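Long-range contacts in TipC2 (Streptococcus intermedius B196, PDB 6DHX), which probably serves as an immunity protein that protects its producer against an antibacterial toxin exported by the type VII secretion system: residues A[20-25]-A[165-170]; A[44-49]-A[64-69]; A[105-110]-A[118-123]. All blocks are in the same frame, centred on the assembly; numbering follows the deposited sequence.

Interaction 1 of 3, residues A[20-25]-A[165-170]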
loop_
_atom_site.group_PDB
_atom_site.type_symbol
_atom_site.label_atom_id
_atom_site.label_comp_id
_atom_site.label_asym_id
_atom_site.label_seq_id
_atom_site.Cartn_x
_atom_site.Cartn_y
_atom_site.Cartn_z
ATOM N N ASN A 20 -12.732 10.345 1.290
ATOM C CA ASN A 20 -12.641 8.898 1.382
ATOM C C ASN A 20 -11.555 8.536 2.395
ATOM O O ASN A 20 -10.813 9.396 2.895
ATOM C CB ASN A 20 -12.324 8.288 -0.001
ATOM C CG ASN A 20 -11.049 8.847 -0.558
ATOM O OD1 ASN A 20 -9.987 8.633 0.027
ATOM N ND2 ASN A 20 -11.146 9.600 -1.670
ATOM N N ILE A 21 -11.424 7.228 2.652
ATOM C CA ILE A 21 -10.538 6.776 3.709
ATOM C C ILE A 21 -9.083 7.038 3.369
ATOM O O ILE A 21 -8.262 7.233 4.281
ATOM C CB ILE A 21 -10.778 5.275 4.010
ATOM C CG1 ILE A 21 -10.063 4.877 5.291
ATOM C CG2 ILE A 21 -10.341 4.384 2.783
ATOM C CD1 ILE A 21 -10.595 3.535 5.881
ATOM N N PHE A 22 -8.728 7.076 2.083
ATOM C CA PHE A 22 -7.340 7.331 1.706
ATOM C C PHE A 22 -6.989 8.803 1.915
ATOM O O PHE A 22 -5.885 9.110 2.364
ATOM C CB PHE A 22 -7.091 6.908 0.241
ATOM C CG PHE A 22 -7.497 5.460 0.015
ATOM C CD1 PHE A 22 -6.717 4.430 0.564
ATOM C CD2 PHE A 22 -8.692 5.155 -0.587
ATOM C CE1 PHE A 22 -7.125 3.091 0.475
ATOM C CE2 PHE A 22 -9.123 3.798 -0.686
ATOM C CZ PHE A 22 -8.323 2.780 -0.150
ATOM N N ASP A 23 -7.907 9.717 1.579
ATOM C CA ASP A 23 -7.714 11.125 1.959
ATOM C C ASP A 23 -7.503 11.246 3.465
ATOM O O ASP A 23 -6.732 12.084 3.937
ATOM C CB ASP A 23 -8.938 11.988 1.628
ATOM C CG ASP A 23 -9.103 12.302 0.154
ATOM O OD1 ASP A 23 -8.142 12.284 -0.645
ATOM O OD2 ASP A 23 -10.270 12.629 -0.215
ATOM N N GLU A 24 -8.283 10.507 4.242
ATOM C CA GLU A 24 -8.190 10.635 5.686
ATOM C C GLU A 24 -6.798 10.226 6.174
ATOM O O GLU A 24 -6.149 10.945 6.952
ATOM C CB GLU A 24 -9.313 9.777 6.284
ATOM C CG GLU A 24 -9.578 9.923 7.705
ATOM C CD GLU A 24 -10.714 8.980 8.105
ATOM O OE1 GLU A 24 -10.405 7.779 8.262
ATOM O OE2 GLU A 24 -11.874 9.454 8.220
ATOM N N ILE A 25 -6.302 9.092 5.691
ATOM C CA ILE A 25 -4.945 8.653 6.025
ATOM C C ILE A 25 -3.902 9.668 5.550
ATOM O O ILE A 25 -2.977 10.016 6.303
ATOM C CB ILE A 25 -4.651 7.264 5.428
ATOM C CG1 ILE A 25 -5.579 6.193 6.044
ATOM C CG2 ILE A 25 -3.167 6.890 5.676
ATOM C CD1 ILE A 25 -5.622 4.825 5.194
ATOM N N LYS A 165 -6.503 -5.699 7.294
ATOM C CA LYS A 165 -5.339 -5.449 8.121
ATOM C C LYS A 165 -4.986 -3.964 8.099
ATOM O O LYS A 165 -5.153 -3.279 9.130
ATOM C CB LYS A 165 -4.158 -6.324 7.678
ATOM C CG LYS A 165 -2.959 -6.300 8.629
ATOM C CD LYS A 165 -1.998 -7.435 8.235
ATOM C CE LYS A 165 -0.779 -7.465 9.119
ATOM N NZ LYS A 165 -1.117 -7.796 10.554
ATOM N N VAL A 166 -4.537 -3.435 6.960
ATOM C CA VAL A 166 -4.058 -2.042 6.932
ATOM C C VAL A 166 -5.181 -1.072 7.270
ATOM O O VAL A 166 -5.017 -0.175 8.114
ATOM C CB VAL A 166 -3.451 -1.686 5.563
ATOM C CG1 VAL A 166 -3.095 -0.170 5.531
ATOM C CG2 VAL A 166 -2.217 -2.578 5.256
ATOM N N LEU A 167 -6.319 -1.195 6.591
ATOM C CA LEU A 167 -7.378 -0.211 6.826
ATOM C C LEU A 167 -8.076 -0.476 8.158
ATOM O O LEU A 167 -8.525 0.466 8.835
ATOM C CB LEU A 167 -8.391 -0.191 5.675
ATOM C CG LEU A 167 -7.828 0.297 4.324
ATOM C CD1 LEU A 167 -8.938 0.307 3.244
ATOM C CD2 LEU A 167 -7.205 1.742 4.451
ATOM N N LYS A 168 -8.164 -1.730 8.568
ATOM C CA LYS A 168 -8.736 -2.020 9.887
ATOM C C LYS A 168 -7.829 -1.461 10.991
ATOM O O LYS A 168 -8.305 -0.908 11.999
ATOM C CB LYS A 168 -8.919 -3.530 10.032
ATOM C CG LYS A 168 -9.686 -3.935 11.278
ATOM C CD LYS A 168 -9.802 -5.446 11.361
ATOM C CE LYS A 168 -10.795 -5.889 12.425
ATOM N NZ LYS A 168 -10.933 -7.365 12.421
ATOM N N ASP A 169 -6.510 -1.548 10.780
ATOM C CA ASP A 169 -5.545 -0.935 11.696
ATOM C C ASP A 169 -5.719 0.574 11.756
ATOM O O ASP A 169 -5.641 1.165 12.836
ATOM C CB ASP A 169 -4.106 -1.252 11.270
ATOM C CG ASP A 169 -3.662 -2.643 11.677
ATOM O OD1 ASP A 169 -4.383 -3.299 12.444
ATOM O OD2 ASP A 169 -2.599 -3.087 11.218
ATOM N N TRP A 170 -5.871 1.223 10.588
ATOM C CA TRP A 170 -6.128 2.664 10.573
ATOM C C TRP A 170 -7.319 3.010 11.443
ATOM O O TRP A 170 -7.268 3.947 12.260
ATOM C CB TRP A 170 -6.417 3.128 9.131
ATOM C CG TRP A 170 -6.782 4.591 9.105
ATOM C CD1 TRP A 170 -8.017 5.149 8.831
ATOM C CD2 TRP A 170 -5.897 5.685 9.408
ATOM N NE1 TRP A 170 -7.938 6.530 8.946
ATOM C CE2 TRP A 170 -6.658 6.883 9.292
ATOM C CE3 TRP A 170 -4.537 5.760 9.749
ATOM C CZ2 TRP A 170 -6.095 8.158 9.490
ATOM C CZ3 TRP A 170 -3.957 7.058 9.956
ATOM C CH2 TRP A 170 -4.741 8.220 9.825
#

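Interaction 2 of 3, residues A[44-49]-A[64-69]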
loop_
_atom_site.group_PDB
_atom_site.type_symbol
_atom_site.label_atom_id
_atom_site.label_comp_id
_atom_site.label_asym_id
_atom_site.label_seq_id
_atom_site.Cartn_x
_atom_site.Cartn_y
_atom_site.Cartn_z
ATOM N N ASP A 44 1.687 -2.389 15.712
ATOM C CA ASP A 44 2.180 -3.377 14.753
ATOM C C ASP A 44 3.121 -2.803 13.702
ATOM O O ASP A 44 3.592 -3.594 12.882
ATOM C CB ASP A 44 1.020 -4.062 13.998
ATOM C CG ASP A 44 0.303 -5.097 14.858
ATOM O OD1 ASP A 44 0.872 -5.508 15.896
ATOM O OD2 ASP A 44 -0.805 -5.535 14.484
ATOM N N VAL A 45 3.376 -1.492 13.662
ATOM C CA VAL A 45 4.225 -0.993 12.577
ATOM C C VAL A 45 5.404 -0.221 13.144
ATOM O O VAL A 45 5.389 0.243 14.296
ATOM C CB VAL A 45 3.412 -0.114 11.590
ATOM C CG1 VAL A 45 2.187 -0.901 11.064
ATOM C CG2 VAL A 45 2.977 1.238 12.285
ATOM N N GLU A 46 6.449 -0.103 12.323
ATOM C CA GLU A 46 7.517 0.869 12.531
ATOM C C GLU A 46 7.303 2.094 11.648
ATOM O O GLU A 46 6.936 1.962 10.477
ATOM C CB GLU A 46 8.867 0.274 12.151
ATOM C CG GLU A 46 9.292 -0.974 12.937
ATOM C CD GLU A 46 10.490 -1.689 12.308
ATOM O OE1 GLU A 46 11.007 -1.279 11.228
ATOM O OE2 GLU A 46 10.913 -2.690 12.902
ATOM N N VAL A 47 7.614 3.256 12.176
ATOM C CA VAL A 47 7.599 4.498 11.405
ATOM C C VAL A 47 9.033 4.755 10.976
ATOM O O VAL A 47 9.967 4.609 11.785
ATOM C CB VAL A 47 7.057 5.683 12.236
ATOM C CG1 VAL A 47 7.167 6.967 11.433
ATOM C CG2 VAL A 47 5.544 5.450 12.591
ATOM N N HIS A 48 9.216 5.066 9.677
ATOM C CA HIS A 48 10.537 5.392 9.148
ATOM C C HIS A 48 10.489 6.779 8.522
ATOM O O HIS A 48 9.436 7.280 8.135
ATOM C CB HIS A 48 10.977 4.370 8.100
ATOM C CG HIS A 48 11.268 3.027 8.673
ATOM N ND1 HIS A 48 12.529 2.650 9.057
ATOM C CD2 HIS A 48 10.454 1.984 8.971
ATOM C CE1 HIS A 48 12.495 1.426 9.553
ATOM N NE2 HIS A 48 11.246 0.994 9.508
ATOM N N SER A 49 11.650 7.392 8.392
ATOM C CA SER A 49 11.785 8.683 7.726
ATOM C C SER A 49 12.882 8.540 6.688
ATOM O O SER A 49 14.034 8.289 7.053
ATOM C CB SER A 49 12.188 9.773 8.737
ATOM O OG SER A 49 11.157 9.988 9.712
ATOM N N LEU A 64 6.186 0.539 7.995
ATOM C CA LEU A 64 6.591 -0.833 7.684
ATOM C C LEU A 64 6.022 -1.751 8.757
ATOM O O LEU A 64 6.282 -1.539 9.958
ATOM C CB LEU A 64 8.148 -0.960 7.685
ATOM C CG LEU A 64 8.693 -2.331 7.307
ATOM C CD1 LEU A 64 8.344 -2.566 5.789
ATOM C CD2 LEU A 64 10.212 -2.454 7.489
ATOM N N TYR A 65 5.273 -2.777 8.346
ATOM C CA TYR A 65 4.761 -3.708 9.349
ATOM C C TYR A 65 5.897 -4.526 9.946
ATOM O O TYR A 65 6.773 -5.022 9.231
ATOM C CB TYR A 65 3.695 -4.646 8.746
ATOM C CG TYR A 65 2.345 -3.997 8.830
ATOM C CD1 TYR A 65 2.012 -2.939 7.977
ATOM C CD2 TYR A 65 1.425 -4.381 9.802
ATOM C CE1 TYR A 65 0.769 -2.262 8.076
ATOM C CE2 TYR A 65 0.190 -3.724 9.931
ATOM C CZ TYR A 65 -0.125 -2.674 9.064
ATOM O OH TYR A 65 -1.332 -2.033 9.165
ATOM N N LYS A 66 5.864 -4.663 11.277
ATOM C CA LYS A 66 6.846 -5.456 12.008
ATOM C C LYS A 66 6.678 -6.939 11.701
ATOM O O LYS A 66 5.585 -7.420 11.412
ATOM C CB LYS A 66 6.695 -5.239 13.530
ATOM C CG LYS A 66 6.927 -3.792 14.015
ATOM C CD LYS A 66 6.535 -3.604 15.497
ATOM C CE LYS A 66 6.820 -2.172 16.004
ATOM N NZ LYS A 66 6.340 -1.980 17.458
ATOM N N ASP A 67 7.782 -7.674 11.798
ATOM C CA ASP A 67 7.746 -9.111 11.533
ATOM C C ASP A 67 6.715 -9.833 12.406
ATOM O O ASP A 67 6.006 -10.720 11.913
ATOM C CB ASP A 67 9.136 -9.700 11.727
ATOM C CG ASP A 67 10.144 -9.120 10.769
ATOM O OD1 ASP A 67 9.741 -8.692 9.656
ATOM O OD2 ASP A 67 11.343 -9.093 11.126
ATOM N N ILE A 68 6.593 -9.447 13.691
ATOM C CA ILE A 68 5.563 -10.016 14.578
ATOM C C ILE A 68 4.167 -9.877 13.981
ATOM O O ILE A 68 3.267 -10.684 14.268
ATOM C CB ILE A 68 5.620 -9.368 15.988
ATOM C CG1 ILE A 68 4.380 -9.704 16.820
ATOM C CG2 ILE A 68 5.681 -7.869 15.936
ATOM C CD1 ILE A 68 4.419 -11.031 17.517
ATOM N N ALA A 69 3.960 -8.862 13.148
ATOM C CA ALA A 69 2.645 -8.527 12.607
ATOM C C ALA A 69 2.407 -9.094 11.216
ATOM O O ALA A 69 1.380 -8.782 10.619
ATOM C CB ALA A 69 2.460 -7.004 12.558
HETATM O O HOH W 1 10.198 -5.993 12.855
#

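Interaction 3 of 3, residues A[105-110]-A[118-123]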
loop_
_atom_site.group_PDB
_atom_site.type_symbol
_atom_site.label_atom_id
_atom_site.label_comp_id
_atom_site.label_asym_id
_atom_site.label_seq_id
_atom_site.Cartn_x
_atom_site.Cartn_y
_atom_site.Cartn_z
ATOM N N ARG A 105 3.814 -8.829 -5.781
ATOM C CA ARG A 105 3.706 -7.553 -5.089
ATOM C C ARG A 105 2.398 -6.940 -5.522
ATOM O O ARG A 105 2.183 -6.737 -6.718
ATOM C CB ARG A 105 4.846 -6.623 -5.465
ATOM C CG ARG A 105 6.187 -7.277 -5.627
ATOM C CD ARG A 105 7.152 -6.266 -6.268
ATOM N NE ARG A 105 7.775 -5.348 -5.300
ATOM C CZ ARG A 105 7.246 -4.224 -4.814
ATOM N NH1 ARG A 105 7.947 -3.490 -3.952
ATOM N NH2 ARG A 105 6.021 -3.850 -5.141
ATOM N N ILE A 106 1.522 -6.637 -4.576
ATOM C CA ILE A 106 0.275 -5.988 -4.934
ATOM C C ILE A 106 0.384 -4.545 -4.458
ATOM O O ILE A 106 0.676 -4.283 -3.280
ATOM C CB ILE A 106 -0.937 -6.749 -4.358
ATOM C CG1 ILE A 106 -1.019 -8.107 -5.084
ATOM C CG2 ILE A 106 -2.226 -6.026 -4.616
ATOM C CD1 ILE A 106 -2.069 -9.075 -4.501
ATOM N N TRP A 107 0.150 -3.629 -5.387
ATOM C CA TRP A 107 0.561 -2.237 -5.346
ATOM C C TRP A 107 -0.686 -1.382 -5.464
ATOM O O TRP A 107 -1.398 -1.462 -6.473
ATOM C CB TRP A 107 1.476 -2.045 -6.560
ATOM C CG TRP A 107 2.191 -0.856 -6.730
ATOM C CD1 TRP A 107 1.794 0.259 -7.420
ATOM C CD2 TRP A 107 3.521 -0.626 -6.320
ATOM N NE1 TRP A 107 2.803 1.175 -7.447
ATOM C CE2 TRP A 107 3.878 0.663 -6.770
ATOM C CE3 TRP A 107 4.457 -1.386 -5.630
ATOM C CZ2 TRP A 107 5.134 1.220 -6.530
ATOM C CZ3 TRP A 107 5.703 -0.825 -5.382
ATOM C CH2 TRP A 107 6.028 0.460 -5.833
ATOM N N ASN A 108 -0.971 -0.559 -4.449
ATOM C CA ASN A 108 -2.280 0.089 -4.387
ATOM C C ASN A 108 -2.019 1.556 -4.143
ATOM O O ASN A 108 -1.703 1.943 -3.009
ATOM C CB ASN A 108 -3.133 -0.494 -3.278
ATOM C CG ASN A 108 -3.145 -2.022 -3.335
ATOM O OD1 ASN A 108 -3.849 -2.582 -4.187
ATOM N ND2 ASN A 108 -2.344 -2.693 -2.481
ATOM N N LYS A 109 -2.100 2.340 -5.208
ATOM C CA LYS A 109 -1.638 3.721 -5.161
ATOM C C LYS A 109 -2.841 4.654 -5.237
ATOM O O LYS A 109 -3.563 4.632 -6.228
ATOM C CB LYS A 109 -0.682 3.994 -6.321
ATOM C CG LYS A 109 -0.125 5.429 -6.255
ATOM C CD LYS A 109 1.051 5.527 -7.244
ATOM C CE LYS A 109 1.489 6.953 -7.567
ATOM N NZ LYS A 109 2.596 7.063 -8.647
ATOM N N TYR A 110 -3.020 5.492 -4.212
ATOM C CA TYR A 110 -4.101 6.461 -4.206
ATOM C C TYR A 110 -3.530 7.830 -4.564
ATOM O O TYR A 110 -2.721 8.385 -3.806
ATOM C CB TYR A 110 -4.777 6.500 -2.844
ATOM C CG TYR A 110 -5.768 7.633 -2.765
ATOM C CD1 TYR A 110 -7.029 7.496 -3.361
ATOM C CD2 TYR A 110 -5.443 8.827 -2.120
ATOM C CE1 TYR A 110 -7.942 8.515 -3.293
ATOM C CE2 TYR A 110 -6.361 9.874 -2.031
ATOM C CZ TYR A 110 -7.616 9.697 -2.625
ATOM O OH TYR A 110 -8.592 10.678 -2.595
ATOM N N THR A 118 -5.570 3.043 -7.637
ATOM C CA THR A 118 -5.172 2.154 -8.733
ATOM C C THR A 118 -4.479 0.940 -8.133
ATOM O O THR A 118 -3.459 1.076 -7.447
ATOM C CB THR A 118 -4.266 2.905 -9.715
ATOM O OG1 THR A 118 -4.959 4.061 -10.224
ATOM C CG2 THR A 118 -3.859 2.025 -10.906
ATOM N N LYS A 119 -5.039 -0.258 -8.381
ATOM C CA LYS A 119 -4.524 -1.501 -7.825
ATOM C C LYS A 119 -3.796 -2.195 -8.962
ATOM O O LYS A 119 -4.338 -2.291 -10.070
ATOM C CB LYS A 119 -5.657 -2.384 -7.275
ATOM C CG LYS A 119 -6.432 -1.717 -6.131
ATOM C CD LYS A 119 -7.908 -2.096 -5.894
ATOM C CE LYS A 119 -8.115 -3.502 -5.458
ATOM N NZ LYS A 119 -9.577 -3.713 -5.158
ATOM N N SER A 120 -2.556 -2.606 -8.725
ATOM C CA SER A 120 -1.789 -3.250 -9.791
ATOM C C SER A 120 -0.941 -4.374 -9.182
ATOM O O SER A 120 -0.851 -4.528 -7.945
ATOM C CB SER A 120 -0.967 -2.187 -10.542
ATOM O OG SER A 120 0.107 -1.742 -9.758
ATOM N N VAL A 121 -0.355 -5.198 -10.054
ATOM C CA VAL A 121 0.373 -6.405 -9.652
ATOM C C VAL A 121 1.743 -6.411 -10.310
ATOM O O VAL A 121 1.856 -6.197 -11.533
ATOM C CB VAL A 121 -0.356 -7.695 -10.074
ATOM C CG1 VAL A 121 0.258 -8.824 -9.361
ATOM C CG2 VAL A 121 -1.785 -7.640 -9.779
ATOM N N LYS A 122 2.764 -6.724 -9.526
ATOM C CA LYS A 122 4.135 -6.840 -9.991
ATOM C C LYS A 122 4.721 -8.148 -9.468
ATOM O O LYS A 122 4.150 -8.818 -8.593
ATOM C CB LYS A 122 4.977 -5.644 -9.496
ATOM C CG LYS A 122 4.485 -4.258 -9.953
ATOM C CD LYS A 122 5.367 -3.168 -9.313
ATOM C CE LYS A 122 4.831 -1.734 -9.525
ATOM N NZ LYS A 122 3.582 -1.734 -10.298
ATOM N N ILE A 123 5.891 -8.503 -9.993
ATOM C CA ILE A 123 6.606 -9.700 -9.601
ATOM C C ILE A 123 7.997 -9.298 -9.129
ATOM O O ILE A 123 8.601 -8.369 -9.672
ATOM C CB ILE A 123 6.693 -10.702 -10.785
ATOM C CG1 ILE A 123 5.287 -11.226 -11.130
ATOM C CG2 ILE A 123 7.643 -11.797 -10.482
ATOM C CD1 ILE A 123 4.702 -12.198 -10.056
HETATM O O HOH W 2 -3.989 6.064 -8.748
#

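Interaction 1 of 3, residues A[20-25]-A[165-170]
Ile-21 and Ile-25 on the first turn of helix 21-32 meet Leu-167 and Trp-170 of helix 151-173, the axes of the two segments passing 11.6 Å apart and crossing at 62°. Trp-170 bridges the helices with its indole: CG stands anti to the backbone N, which sends the ring across to the other helix. Ile-25 lies over one face of it, CG1 only 3.4 Å from the centroid of the Trp-170 five-membered ring and close to its normal; this CH-pi contact lays the methylene on the pi surface, and the chain runs on so that CD1 meets Leu-167. At the edge of the same ring, Trp-170 NE1 donates to Glu-24 OE1 (2.8 Å, fairly straight). OE1 lies almost in the indole plane, while the carboxylate is turned by about 28° against it and is met on its anti side; OE1 also bonds Ser-176 OG, so this buried acidic oxygen has two partners. An N-cap begins the helix here: Asn-20 OD1 takes the N-H of Asp-23 at 2.8 Å, and weakly that of Phe-22, which ties off amides that have no carbonyl one turn earlier. Leu-167 supplies the apolar filling through a single methyl, CD2, placed 3.5 Å from Ile-25 CD1 and 4.1 Å from Ile-21 CD1. Phe-22 CE1 approaches that methyl too, while strand 74-82 adds Phe-81 against Ile-25.

Interaction 2 of 3, residues A[44-49]-A[64-69]
Val-45 turns CG1 anti to its own carbonyl carbon (chi1 -55°) and Tyr-65 swings its ring beside the backbone N (chi1 -87°), and together these torsions lay the valine methyl on the phenol. Val-45 CG1 sits 3.4 Å from the centroid of the Tyr-65 ring and 6° off the normal, a nearly axial CH-pi contact, although the two side chains diverge from their non-hydrogen-bonded pair. A compact branched residue suits this place, since one methyl can rest on the face while the bond from CA leads away. Ala-69 CB meets the same ring at its edge, in plane, and also packs 3.6 Å from Asp-44 CB; its small size lets the 3-10 turn 67-69 come close to Asp-44.

The backbone is an antiparallel ladder at the open end of a beta hairpin. Glu-46 and Leu-64 form a hydrogen-bonded pair, with Glu-46 N to Leu-64 O at 2.8 Å and Leu-64 N to Glu-46 O at 3.0 Å. Beyond the strand proper, Lys-66 N still reaches Asp-44 O at 3.0 Å, nearly straight.

On the side carrying Glu-46, Leu-64 and His-48, the glutamate offers the anti lone pair of OE1 to His-48 NE2 (2.9 Å), which would tend to support a positive charge on the imidazole. Leu-64 lies alongside Glu-46, pointing the same way, and its CB touches His-48 CD2. The extended Lys-66 runs its methylenes past Glu-46 CG, while its NZ bonds Thr-43 O.

Strand 59-65 goes on to pair with strand 74-82, where Ile-77 touches Tyr-65, and helix 151-173 brings Lys-165 and Val-166 against the tyrosine, whose OH bonds Asp-169.

Interaction 3 of 3, residues A[105-110]-A[118-123]
Lys-122 reaches across at a slant to Trp-107 and lies over one face of the indole. Its NZ is 3.9 Å from the centroid of the Trp-107 five-membered ring and 10° off the normal, a cation-pi contact, while CE adds a CH-pi contact to the same ring at 3.8 Å. A long lysine suits this place, its methylenes spanning the distance between successive hydrogen-bonded pairs, Arg-105/Lys-122 and Trp-107/Ser-120; chi4 is modelled eclipsed (0°), so the position of NZ is less certain than theirs. Arg-105 NH1 stands at the indole edge, in plane; NE forms a salt bridge with Glu-95. Ser-120, small and directly across from Trp-107, leaves room for the ring, its OG 3.5 Å from Trp-107 CB.

Lys-109/Thr-118 is the next such pair of this regular antiparallel hairpin. A water molecule links Lys-109 O to Thr-118 OG1. The other face carries Ile-106, Val-121 and Asn-108 toward helix 151-173; Asn-108 ND2 bonds Ile-92 O, but OD1 is buried against Lys-119 CG (3.3 Å) and has no hydrogen-bonding partner in the model. The indole may partly compensate the Lys-122 ammonium and Glu-95 the charge of nearby Arg-105, letting like charges share this face.

In the fold
Interactions 2 and 3 are two hairpins of one mostly antiparallel sheet, their centres about 20 Å apart and their nearest atoms about 10 Å apart, so they do not touch. Interaction 1 joins the N-terminal helix 21-32 to the long helix 151-173, closing a loop within which both hairpins are nested. The centres of interactions 1 and 2 are about 16 Å apart, as are the centres of interactions 1 and 3, and both pairs touch. Lys-165 NZ bonds Ala-69 O of interaction 2 at 2.7 Å. Toward interaction 3, Tyr-110 OH lies 2.6 Å from Asp-23 OD1 and 2.9 Å from Asn-20 ND2. The hydroxyls of Tyr-65 and Tyr-110 are thus among the links between sheet and helix pair.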